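Local coordinates for protein PfkB family carbohydrate kinase (Listeria grayi DSM 20601, PDB 4GM6) that probably transfers a phosphate group to a sugar or sugar-derived substrate, as a member of the PfkB family of carbohydrate kinases, at residues I30-L34 with R129-A135; T73-V79 with V97-V103; A259-Q265 with E279-I285. All coordinates share one frame; numbering follows the deposited sequence.

Interaction 1 (I30-L34 with R129-A135)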
# COMPACT_ATOMS: atom_id res chain seq x y z
N ILE C 30 -25.05 11.34 -23.62
CA ILE C 30 -25.39 9.95 -23.89
C ILE C 30 -24.12 9.13 -24.01
O ILE C 30 -23.20 9.49 -24.76
CB ILE C 30 -26.18 9.80 -25.19
CG1 ILE C 30 -27.49 10.59 -25.10
CG2 ILE C 30 -26.48 8.33 -25.47
CD1 ILE C 30 -28.21 10.72 -26.43
N GLY C 31 -24.03 8.05 -23.26
CA GLY C 31 -22.82 7.26 -23.33
C GLY C 31 -22.69 6.23 -22.25
O GLY C 31 -23.43 6.25 -21.26
N GLU C 32 -21.73 5.33 -22.45
CA GLU C 32 -21.52 4.21 -21.55
C GLU C 32 -20.46 4.53 -20.51
O GLU C 32 -19.45 5.16 -20.84
CB GLU C 32 -21.07 3.00 -22.37
CG GLU C 32 -20.68 1.81 -21.51
CD GLU C 32 -20.40 0.57 -22.32
OE1 GLU C 32 -20.12 0.68 -23.54
OE2 GLU C 32 -20.44 -0.53 -21.73
N LEU C 33 -20.70 4.09 -19.27
CA LEU C 33 -19.71 4.17 -18.21
C LEU C 33 -18.90 2.87 -18.15
O LEU C 33 -19.46 1.78 -18.24
CB LEU C 33 -20.36 4.41 -16.85
CG LEU C 33 -20.74 5.86 -16.57
CD1 LEU C 33 -22.11 6.11 -17.19
CD2 LEU C 33 -20.77 6.16 -15.08
N LEU C 34 -17.59 3.00 -17.99
CA LEU C 34 -16.70 1.85 -17.92
C LEU C 34 -16.00 1.84 -16.58
O LEU C 34 -15.74 2.90 -16.00
CB LEU C 34 -15.64 1.93 -19.03
CG LEU C 34 -16.19 1.95 -20.45
CD1 LEU C 34 -15.06 2.13 -21.47
CD2 LEU C 34 -16.94 0.65 -20.67
N ARG C 129 -15.17 -4.60 -22.87
CA ARG C 129 -16.38 -3.79 -22.87
C ARG C 129 -17.48 -4.42 -23.71
O ARG C 129 -18.64 -4.05 -23.58
CB ARG C 129 -16.07 -2.37 -23.37
CG ARG C 129 -15.85 -2.27 -24.88
CD ARG C 129 -15.62 -0.84 -25.34
NE ARG C 129 -16.71 0.05 -24.96
CZ ARG C 129 -16.59 1.38 -24.82
NH1 ARG C 129 -17.64 2.11 -24.47
NH2 ARG C 129 -15.42 1.97 -25.04
N GLN C 130 -17.14 -5.38 -24.56
CA GLN C 130 -18.19 -6.07 -25.31
C GLN C 130 -19.17 -6.76 -24.37
O GLN C 130 -18.82 -7.15 -23.25
CB GLN C 130 -17.60 -7.10 -26.27
CG GLN C 130 -16.96 -6.53 -27.51
CD GLN C 130 -16.35 -7.61 -28.38
OE1 GLN C 130 -17.02 -8.58 -28.74
NE2 GLN C 130 -15.08 -7.45 -28.73
N HIS C 131 -20.39 -6.92 -24.86
CA HIS C 131 -21.45 -7.63 -24.15
C HIS C 131 -21.89 -6.94 -22.86
O HIS C 131 -22.61 -7.52 -22.06
CB HIS C 131 -21.05 -9.08 -23.84
CG HIS C 131 -20.45 -9.80 -25.00
ND1 HIS C 131 -21.21 -10.37 -26.00
CD2 HIS C 131 -19.16 -10.07 -25.32
CE1 HIS C 131 -20.42 -10.95 -26.88
NE2 HIS C 131 -19.17 -10.78 -26.49
N SER C 132 -21.47 -5.69 -22.67
CA SER C 132 -21.95 -4.92 -21.54
C SER C 132 -23.46 -4.63 -21.67
O SER C 132 -24.03 -4.72 -22.76
CB SER C 132 -21.16 -3.61 -21.40
OG SER C 132 -21.49 -2.70 -22.44
N SER C 133 -24.10 -4.28 -20.55
CA SER C 133 -25.50 -3.85 -20.57
C SER C 133 -25.73 -2.76 -21.62
O SER C 133 -26.66 -2.82 -22.42
CB SER C 133 -25.91 -3.33 -19.19
OG SER C 133 -25.73 -4.33 -18.19
N PHE C 134 -24.89 -1.73 -21.59
CA PHE C 134 -25.04 -0.63 -22.54
C PHE C 134 -24.89 -1.13 -23.97
O PHE C 134 -25.72 -0.83 -24.83
CB PHE C 134 -24.02 0.47 -22.27
CG PHE C 134 -24.31 1.74 -23.01
CD1 PHE C 134 -24.92 2.80 -22.38
CD2 PHE C 134 -24.00 1.85 -24.36
CE1 PHE C 134 -25.19 3.97 -23.05
CE2 PHE C 134 -24.27 3.02 -25.05
CZ PHE C 134 -24.87 4.09 -24.40
N ALA C 135 -23.84 -1.91 -24.22
CA ALA C 135 -23.57 -2.41 -25.56
C ALA C 135 -24.71 -3.27 -26.10
O ALA C 135 -25.07 -3.15 -27.27
CB ALA C 135 -22.26 -3.18 -25.59
O HOH W 1 -17.75 4.82 -23.27
O HOH W 2 -19.22 -1.45 -24.77

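Interaction 2 (T73-V79 with V97-V103)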
# COMPACT_ATOMS: atom_id res chain seq x y z
N THR C 73 -26.12 18.63 -14.93
CA THR C 73 -26.03 17.70 -16.04
C THR C 73 -26.82 16.42 -15.76
O THR C 73 -27.13 16.11 -14.60
CB THR C 73 -24.56 17.32 -16.35
OG1 THR C 73 -23.94 16.82 -15.16
CG2 THR C 73 -23.79 18.54 -16.85
N ARG C 74 -27.12 15.69 -16.83
CA ARG C 74 -27.84 14.43 -16.75
C ARG C 74 -27.33 13.54 -17.87
O ARG C 74 -26.82 14.03 -18.89
CB ARG C 74 -29.33 14.66 -16.94
CG ARG C 74 -29.69 15.02 -18.37
CD ARG C 74 -31.16 15.40 -18.49
NE ARG C 74 -31.56 16.38 -17.48
CZ ARG C 74 -32.62 17.18 -17.60
NH1 ARG C 74 -33.38 17.14 -18.68
NH2 ARG C 74 -32.91 18.04 -16.63
N ILE C 75 -27.47 12.23 -17.70
CA ILE C 75 -26.93 11.31 -18.68
C ILE C 75 -27.85 10.13 -18.93
O ILE C 75 -28.28 9.44 -17.99
CB ILE C 75 -25.54 10.77 -18.26
CG1 ILE C 75 -24.89 10.01 -19.41
CG2 ILE C 75 -25.66 9.87 -17.04
CD1 ILE C 75 -23.49 9.49 -19.10
N ALA C 76 -28.15 9.92 -20.20
CA ALA C 76 -28.88 8.73 -20.62
C ALA C 76 -27.86 7.58 -20.73
O ALA C 76 -26.97 7.61 -21.59
CB ALA C 76 -29.57 8.98 -21.95
N THR C 77 -27.97 6.60 -19.85
CA THR C 77 -27.04 5.47 -19.88
C THR C 77 -27.65 4.18 -19.32
O THR C 77 -28.78 4.19 -18.81
CB THR C 77 -25.73 5.81 -19.13
OG1 THR C 77 -24.67 5.00 -19.66
CG2 THR C 77 -25.90 5.55 -17.63
N VAL C 78 -26.92 3.07 -19.44
CA VAL C 78 -27.41 1.78 -18.97
C VAL C 78 -26.35 1.06 -18.14
O VAL C 78 -25.19 0.97 -18.56
CB VAL C 78 -27.79 0.85 -20.13
CG1 VAL C 78 -28.28 -0.50 -19.60
CG2 VAL C 78 -28.83 1.50 -21.03
N VAL C 79 -26.76 0.53 -16.99
CA VAL C 79 -25.88 -0.26 -16.14
C VAL C 79 -26.59 -1.50 -15.60
O VAL C 79 -27.80 -1.50 -15.45
CB VAL C 79 -25.37 0.56 -14.93
CG1 VAL C 79 -24.70 1.84 -15.39
CG2 VAL C 79 -26.52 0.85 -13.97
N VAL C 97 -23.95 14.42 -11.02
CA VAL C 97 -24.60 14.27 -12.32
C VAL C 97 -25.93 13.59 -12.05
O VAL C 97 -26.00 12.64 -11.28
CB VAL C 97 -23.76 13.42 -13.27
CG1 VAL C 97 -24.47 13.24 -14.60
CG2 VAL C 97 -22.39 14.05 -13.49
N ASP C 98 -26.99 14.11 -12.67
CA ASP C 98 -28.35 13.57 -12.53
C ASP C 98 -28.39 12.11 -12.98
O ASP C 98 -27.91 11.79 -14.08
CB ASP C 98 -29.32 14.40 -13.38
CG ASP C 98 -30.79 14.07 -13.12
OD1 ASP C 98 -31.10 13.31 -12.17
OD2 ASP C 98 -31.64 14.58 -13.87
N THR C 99 -28.97 11.24 -12.17
CA THR C 99 -29.06 9.82 -12.52
C THR C 99 -30.47 9.37 -12.92
O THR C 99 -30.69 8.19 -13.23
CB THR C 99 -28.53 8.92 -11.38
OG1 THR C 99 -29.29 9.16 -10.19
CG2 THR C 99 -27.05 9.22 -11.10
N ALA C 100 -31.44 10.28 -12.90
CA ALA C 100 -32.82 9.92 -13.22
C ALA C 100 -32.98 9.15 -14.54
O ALA C 100 -33.97 8.45 -14.74
CB ALA C 100 -33.71 11.17 -13.25
N PHE C 101 -32.02 9.28 -15.46
CA PHE C 101 -32.15 8.64 -16.76
C PHE C 101 -31.18 7.48 -16.95
O PHE C 101 -30.96 7.02 -18.08
CB PHE C 101 -32.05 9.67 -17.90
CG PHE C 101 -33.12 10.74 -17.85
CD1 PHE C 101 -34.29 10.61 -18.58
CD2 PHE C 101 -32.95 11.87 -17.07
CE1 PHE C 101 -35.28 11.58 -18.52
CE2 PHE C 101 -33.93 12.85 -17.01
CZ PHE C 101 -35.09 12.70 -17.74
N VAL C 102 -30.60 7.00 -15.85
CA VAL C 102 -29.80 5.80 -15.87
C VAL C 102 -30.78 4.64 -15.87
O VAL C 102 -31.71 4.61 -15.06
CB VAL C 102 -28.87 5.69 -14.63
CG1 VAL C 102 -28.17 4.34 -14.57
CG2 VAL C 102 -27.83 6.82 -14.62
N VAL C 103 -30.59 3.69 -16.78
CA VAL C 103 -31.49 2.54 -16.87
C VAL C 103 -30.74 1.28 -16.44
O VAL C 103 -29.59 1.06 -16.85
CB VAL C 103 -32.03 2.35 -18.30
CG1 VAL C 103 -32.81 1.05 -18.40
CG2 VAL C 103 -32.92 3.53 -18.71
O HOH W 3 -29.35 10.56 -16.08

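Interaction 3 (A259-Q265 with E279-I285)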
# COMPACT_ATOMS: atom_id res chain seq x y z
N ALA C 259 5.95 9.10 -23.49
CA ALA C 259 4.79 8.82 -22.66
C ALA C 259 4.76 9.73 -21.42
O ALA C 259 3.74 9.79 -20.74
CB ALA C 259 4.77 7.36 -22.25
N SER C 260 5.86 10.43 -21.16
CA SER C 260 5.97 11.31 -19.99
C SER C 260 6.11 12.79 -20.37
O SER C 260 6.27 13.65 -19.51
CB SER C 260 7.17 10.91 -19.10
OG SER C 260 6.98 9.65 -18.50
N HIS C 261 6.07 13.10 -21.66
CA HIS C 261 6.33 14.46 -22.09
C HIS C 261 5.54 14.79 -23.35
O HIS C 261 5.86 14.31 -24.44
CB HIS C 261 7.83 14.64 -22.32
CG HIS C 261 8.24 16.05 -22.61
ND1 HIS C 261 9.55 16.40 -22.85
CD2 HIS C 261 7.52 17.19 -22.69
CE1 HIS C 261 9.62 17.71 -23.06
NE2 HIS C 261 8.40 18.21 -22.96
N HIS C 262 4.48 15.58 -23.17
CA HIS C 262 3.62 16.03 -24.26
C HIS C 262 3.63 17.55 -24.32
O HIS C 262 3.78 18.21 -23.29
CB HIS C 262 2.17 15.60 -24.02
CG HIS C 262 1.92 14.13 -24.16
ND1 HIS C 262 0.65 13.60 -24.15
CD2 HIS C 262 2.76 13.08 -24.33
CE1 HIS C 262 0.72 12.28 -24.26
NE2 HIS C 262 1.99 11.94 -24.39
N LEU C 263 3.44 18.10 -25.52
CA LEU C 263 3.08 19.50 -25.69
C LEU C 263 1.59 19.53 -26.02
O LEU C 263 1.09 18.67 -26.74
CB LEU C 263 3.89 20.13 -26.83
CG LEU C 263 5.41 19.95 -26.81
CD1 LEU C 263 6.05 20.68 -28.00
CD2 LEU C 263 6.00 20.43 -25.49
N LEU C 264 0.87 20.50 -25.47
CA LEU C 264 -0.57 20.56 -25.66
C LEU C 264 -0.97 21.99 -25.91
O LEU C 264 -0.58 22.88 -25.17
CB LEU C 264 -1.30 20.06 -24.42
CG LEU C 264 -2.78 19.74 -24.65
CD1 LEU C 264 -2.91 18.40 -25.36
CD2 LEU C 264 -3.52 19.72 -23.32
N GLN C 265 -1.76 22.19 -26.96
CA GLN C 265 -2.18 23.51 -27.38
C GLN C 265 -3.61 23.37 -27.86
O GLN C 265 -3.92 22.47 -28.64
CB GLN C 265 -1.27 24.02 -28.50
CG GLN C 265 -1.69 25.36 -29.10
CD GLN C 265 -0.66 25.91 -30.06
OE1 GLN C 265 -0.23 25.23 -30.99
NE2 GLN C 265 -0.28 27.17 -29.86
N GLU C 279 1.12 27.19 -25.97
CA GLU C 279 1.43 25.77 -25.98
C GLU C 279 2.04 25.38 -24.64
O GLU C 279 3.03 25.98 -24.21
CB GLU C 279 2.39 25.44 -27.11
CG GLU C 279 2.54 23.96 -27.38
CD GLU C 279 3.17 23.69 -28.74
OE1 GLU C 279 4.39 23.92 -28.87
OE2 GLU C 279 2.45 23.26 -29.66
N TYR C 280 1.44 24.41 -23.96
CA TYR C 280 1.95 23.91 -22.67
C TYR C 280 2.88 22.72 -22.84
O TYR C 280 2.63 21.83 -23.65
CB TYR C 280 0.80 23.45 -21.78
CG TYR C 280 -0.07 24.55 -21.26
CD1 TYR C 280 0.25 25.24 -20.10
CD2 TYR C 280 -1.23 24.92 -21.94
CE1 TYR C 280 -0.54 26.26 -19.62
CE2 TYR C 280 -2.03 25.94 -21.47
CZ TYR C 280 -1.69 26.60 -20.31
OH TYR C 280 -2.48 27.60 -19.84
N ALA C 281 3.94 22.71 -22.04
CA ALA C 281 4.79 21.55 -21.93
C ALA C 281 4.39 20.80 -20.66
O ALA C 281 4.43 21.36 -19.57
CB ALA C 281 6.25 21.97 -21.88
N ILE C 282 3.96 19.55 -20.80
CA ILE C 282 3.52 18.75 -19.68
C ILE C 282 4.49 17.62 -19.43
O ILE C 282 4.63 16.73 -20.27
CB ILE C 282 2.12 18.16 -19.95
CG1 ILE C 282 1.14 19.28 -20.32
CG2 ILE C 282 1.65 17.32 -18.77
CD1 ILE C 282 -0.24 18.80 -20.75
N TYR C 283 5.15 17.63 -18.27
CA TYR C 283 6.07 16.57 -17.91
C TYR C 283 6.38 16.63 -16.41
O TYR C 283 6.62 17.71 -15.89
CB TYR C 283 7.37 16.68 -18.71
CG TYR C 283 8.50 15.87 -18.11
CD1 TYR C 283 9.37 16.45 -17.20
CD2 TYR C 283 8.67 14.52 -18.43
CE1 TYR C 283 10.39 15.71 -16.63
CE2 TYR C 283 9.69 13.78 -17.87
CZ TYR C 283 10.55 14.39 -16.97
OH TYR C 283 11.57 13.67 -16.39
N PRO C 284 6.34 15.47 -15.72
CA PRO C 284 5.94 14.18 -16.30
C PRO C 284 4.43 14.16 -16.50
O PRO C 284 3.77 15.16 -16.24
CB PRO C 284 6.35 13.17 -15.21
CG PRO C 284 6.20 13.95 -13.93
CD PRO C 284 6.59 15.38 -14.27
N ILE C 285 3.89 13.05 -16.98
CA ILE C 285 2.45 12.92 -17.12
C ILE C 285 1.93 11.94 -16.07
O ILE C 285 2.36 10.80 -16.02
CB ILE C 285 2.06 12.46 -18.53
CG1 ILE C 285 2.44 13.57 -19.51
CG2 ILE C 285 0.57 12.15 -18.59
CD1 ILE C 285 2.24 13.23 -20.98
O HOH W 4 5.16 10.10 -16.56

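Interaction 1 (I30-L34 with R129-A135)
Glu32 and Phe134 bring the two backbones together, their CA atoms 6.1 Å apart. Residues 30-34 carry the chain in an extended link from strand 27-30 to strand 34-38, while 129-135 leave strand 124-128, make a type II turn from Arg129 to Ser132 and enter helix 133-136. With CG anti to the backbone N (chi1 174°) and an extended chain, Glu32 reaches into that turn. Its CB lies over one face of the Phe134 ring, 3.5 Å from Phe134 CG, as a CH-pi contact. At the tip the two oxygens divide the work. OE2 accepts from Ser132 OG at only 2.5 Å; the same hydroxyl, as N-cap of the helix, takes the N-H of Ala135 with OG to N 3.1 Å. OE1 forms a nearly straight salt bridge to Arg129 NH1 of 3.0 Å, in the guanidinium plane but well above the carboxylate plane. In this PfkB-type fold the link connects the large mixed sheet with the four-stranded sheet that in relatives forms the lid. A water donates to Glu32 OE1 (2.6 Å) and to Arg129 O and accepts from Arg129 NE, which probably helps to hold the bent arginine chain. Leu34 CD1 covers one face of the guanidinium, 3.6 Å from Arg129 NH2. Beyond the two segments, Leu163 packs on Glu32, Arg129 and Phe134, and the Phe134 ring stacks with Trp167.

Interaction 2 (T73-V79 with V97-V103)
A beta-alpha-beta crossover sets this contact: strand 73-79 leads through helix 83-94 into strand 97-104, which lies parallel beside it as an outermost strand of the large sheet within this chain, Arg74 pairing with Asp98 near the start and Val78 with Val103 at the end. The pairing comes in two short ladders. In the first, Asp98 N donates to Thr73 O at 2.8 Å. In the second, Thr77 O takes Val103 N at 2.8 Å, and Val79 N reaches back to Val103 O at 2.9 Å. Between them the register shifts by one residue where a type I turn from Thr99 to Val102 interrupts the outer strand; its entry is shaped by an Asx turn, Asp98 OD1 accepting from Ala100 N. A water takes up the interrupted pairing, donating to Ile75 O and to Asp98 O while accepting from Phe101 N.

On one face Val102 CG2 lies alongside Thr77 CG2 at 3.8 Å, and Val102 CG1 meets Val79 CG2 at 3.9 Å; Leu92 of the crossover helix packs on Val102 from this side. Thr77 OG1, anti to the backbone N (chi1 -155°), turns instead to Gly31 O. On the other face Arg74 runs beside Asp98 and Phe101, all pointing the same way. Arg74 CD rests 4.0 Å from Phe101 CE2, and this ring carbon lies over a face of the guanidinium. Asp98 OD2 stands well out of the guanidinium plane, with no N-H aimed at it, so its pull on Arg74 is probably a diffuse attraction; the directed bonds of Arg74 NH1 go to the carbonyls of Leu147 and Lys149, which probably do more to set the position of the guanidinium.

Interaction 3 (A259-Q265 with E279-I285)
Ile285 reaches back from beyond the end of its strand to the opposite segment, and its side chain can be followed outward. CB stands 3.9 Å from Ala259 O. CG1, anti to the carbonyl carbon (chi1 -66°), passes 3.8 Å from Ser260 O. With chi2 extended, CD1 then lands almost over the centre of the His262 ring, 3.3 Å from His262 CG, in a tight CH-pi contact whose approach is only 12° off the ring normal.

The strands belong to a beta hairpin of 261-270 and 273-282, the latter one of the two outermost strands of the large sheet within this chain. His262 and Ile282 make a hydrogen-bonded antiparallel pair, Ile282 N reaching His262 O at 2.8 Å and His262 N bonding to Ile282 O. Leu264 and Tyr280 repeat the pattern, with Tyr280 N to Leu264 O also 2.8 Å. Leu263 CD2 touches Ala281 CB on one face, while on the other Leu264 CB meets Ile282 CD1 at 4.0 Å. Past the ladder comes Pro284, preceded by a cis peptide, and a water joins Ser260 OG to Ile285 O, to which it donates; Ser260 OG also bonds to the backbone N of Ala119.

This end of the hairpin also meets other subunits: His261 ND1 bonds to Tyr283 OH of the fourth subunit, and Leu120 of the third packs on Tyr280 and Ile282. The methyl of Ile285 covers one face of the His262 imidazole and ND1 bonds to Arg254 NH1; together they probably limit the ring's rotation.

Interactions 1 and 2 are neighbours, their centres about 13 Å apart, and 73-79 with 97-103 is nested within the chain loop that 30-34 and 129-135 close. They touch directly: Phe134 CD1 lies 3.6 Å from Val78 N, and Ser133 CB packs against Val78 CG1 at 3.7 Å. Interaction 3 sits across the chain's centre, with nearest atoms about 19 Å from interaction 1 and about 21 Å from interaction 2. Interactions 2 and 3 involve the two outermost strands of one nine-stranded sheet. The second sheet, next to interaction 1, probably corresponds to the lid of relatives, where the substrate site lies between lid and main domain.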